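PDB 6DRS: dihydrofolate reductase, putative from Aspergillus flavus, which probably catalyses the NADPH-dependent reduction of dihydrofolate to tetrahydrofolate and is a target of antifolate inhibitors. Local coordinates for residues A[131-134]-A[135-139]. Sequence-based numbering, arbitrary orientation.
Sequences VSSG and LEAAL. With NAP (NADP nicotinamide-adenine-dinucleotide phosphate), chain H; SO4 (sulfate ion), chain B.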
# COMPACT_ATOMS: atom_id res chain seq x y z
N VAL A 131 16.46 2.87 2.39
CA VAL A 131 16.00 4.09 3.07
C VAL A 131 16.41 5.28 2.21
O VAL A 131 17.54 5.34 1.84
CB VAL A 131 16.64 4.19 4.46
CG1 VAL A 131 16.21 5.46 5.19
CG2 VAL A 131 16.38 2.94 5.30
N SER A 132 15.50 6.20 1.90
CA SER A 132 15.76 7.35 1.06
C SER A 132 15.34 8.62 1.81
O SER A 132 14.57 8.55 2.78
CB SER A 132 14.98 7.26 -0.24
OG SER A 132 15.10 5.95 -0.78
N SER A 133 15.78 9.75 1.28
CA SER A 133 15.66 11.06 1.93
C SER A 133 14.39 11.79 1.46
O SER A 133 14.09 12.91 1.89
CB SER A 133 16.88 11.88 1.63
OG SER A 133 16.92 12.18 0.24
N GLY A 134 13.64 11.15 0.57
CA GLY A 134 12.47 11.76 -0.01
C GLY A 134 11.78 10.81 -0.97
O GLY A 134 12.29 9.72 -1.27
N LEU A 135 10.60 11.22 -1.44
CA LEU A 135 9.82 10.40 -2.37
C LEU A 135 10.49 10.39 -3.75
O LEU A 135 10.57 9.33 -4.39
CB LEU A 135 8.40 10.95 -2.48
CG LEU A 135 7.54 10.23 -3.52
CD1 LEU A 135 7.24 8.81 -3.07
CD2 LEU A 135 6.25 10.98 -3.74
N GLU A 136 10.94 11.55 -4.21
CA GLU A 136 11.61 11.62 -5.50
C GLU A 136 12.91 10.81 -5.40
O GLU A 136 13.21 10.00 -6.27
CB GLU A 136 11.89 13.07 -5.91
CG GLU A 136 10.79 13.67 -6.78
CD GLU A 136 10.89 15.17 -7.00
OE1 GLU A 136 12.01 15.67 -7.25
OE2 GLU A 136 9.86 15.86 -6.90
N ALA A 137 13.64 11.01 -4.31
CA ALA A 137 14.85 10.26 -4.01
C ALA A 137 14.56 8.76 -4.01
O ALA A 137 15.35 7.99 -4.54
CB ALA A 137 15.43 10.70 -2.68
N ALA A 138 13.45 8.34 -3.38
CA ALA A 138 13.05 6.93 -3.32
C ALA A 138 12.85 6.38 -4.74
O ALA A 138 13.35 5.28 -5.08
CB ALA A 138 11.81 6.77 -2.48
N LEU A 139 12.11 7.12 -5.56
CA LEU A 139 11.83 6.70 -6.91
C LEU A 139 13.16 6.53 -7.67
O LEU A 139 13.38 5.51 -8.30
CB LEU A 139 10.90 7.70 -7.59
CG LEU A 139 9.44 7.66 -7.14
CD1 LEU A 139 8.62 8.76 -7.80
CD2 LEU A 139 8.81 6.29 -7.41
PA NAP H . 3.74 8.69 7.09
O1A NAP H . 3.61 7.20 7.01
O2A NAP H . 3.47 9.69 6.02
O5B NAP H . 5.22 9.01 7.68
C5B NAP H . 5.63 10.31 8.16
C4B NAP H . 7.14 10.23 8.26
O4B NAP H . 7.69 10.05 6.95
C3B NAP H . 7.80 11.50 8.78
O3B NAP H . 7.83 11.51 10.21
C2B NAP H . 9.19 11.39 8.18
O2B NAP H . 9.93 10.37 8.85
C1B NAP H . 8.93 10.77 6.82
N9A NAP H . 8.73 11.80 5.81
C8A NAP H . 7.51 12.27 5.52
N7A NAP H . 7.60 13.20 4.55
C5A NAP H . 8.89 13.33 4.20
C6A NAP H . 9.65 14.16 3.23
N6A NAP H . 8.95 15.00 2.46
N1A NAP H . 10.99 14.04 3.14
C2A NAP H . 11.63 13.16 3.93
N3A NAP H . 10.99 12.37 4.84
C4A NAP H . 9.65 12.40 5.04
O3 NAP H . 2.95 9.10 8.47
PN NAP H . 1.42 9.61 8.66
O1N NAP H . 1.00 10.53 7.59
O2N NAP H . 1.43 10.04 10.11
O5D NAP H . 0.59 8.24 8.56
C5D NAP H . 0.85 7.17 9.44
C4D NAP H . -0.55 6.72 9.81
O4D NAP H . -1.26 6.45 8.60
C3D NAP H . -0.62 5.47 10.66
O3D NAP H . -1.76 5.64 11.55
C2D NAP H . -0.88 4.40 9.64
O2D NAP H . -1.54 3.31 10.24
C1D NAP H . -1.76 5.11 8.63
N1N NAP H . -1.71 4.47 7.30
C2N NAP H . -2.87 3.98 6.79
C3N NAP H . -2.91 3.34 5.54
C7N NAP H . -4.24 2.81 4.99
O7N NAP H . -4.31 2.35 3.85
N7N NAP H . -5.32 2.87 5.79
C4N NAP H . -1.70 3.19 4.83
C5N NAP H . -0.53 3.70 5.39
C6N NAP H . -0.55 4.33 6.63
P2B NAP H . 10.96 10.72 10.03
O1X NAP H . 10.11 11.23 11.19
O2X NAP H . 11.50 9.36 10.41
O3X NAP H . 11.78 11.76 9.32
S SO4 B . 10.56 14.69 -1.90
O1 SO4 B . 9.95 16.02 -2.12
O2 SO4 B . 10.62 13.97 -3.20
O3 SO4 B . 11.91 14.90 -1.32
O4 SO4 B . 9.79 13.89 -0.91
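A138 N donates to the carbonyl oxygen of G134, N to O 2.8 Å, closing the first turn of the helix that starts directly after G134. G134 therefore occupies the N-cap position, and having no side chain it cannot cap the first amides itself. A sulfate, probably from the crystallisation liquor, takes that role: L135 N reaches its O4 at 2.8 Å, and E136 N reaches its O2 at 2.6 Å. Both bonds are nearly straight (168° and 164°), so two sulfate oxygens grip two successive N-H groups, an arrangement in which the helix dipole would probably help to hold the anion. The CB of E136 also lies against O2, while its carboxylate leads away from the turn.

Two serines touch the first turn at different places: buried S132 at A138, exposed S133 at A137. S132 OG, anti to its own carbonyl carbon (chi1 -45°), lies 3.4 Å from A138 CA, and the CB of S132 packs beside the A138 backbone. This is van der Waals contact; the hydroxyl is hydrogen-bonded to D141 OD2, about one turn further along the helix. S133 OG instead touches the methyl of A137, OG to CB 3.6 Å. On the cofactor side, S133 O approaches C2A of the NADP adenine at 3.2 Å, placing this bend at the edge of the dinucleotide pocket.

The bend links strand 128-132 to helix 135-146. S132 pairs through its backbone with I84 and T86, consistent with the parallel neighbour strand 81-85; A138 rests on V83 and V85, and L135 reaches I61 of strand 57-63, while V131 faces helix 89-116.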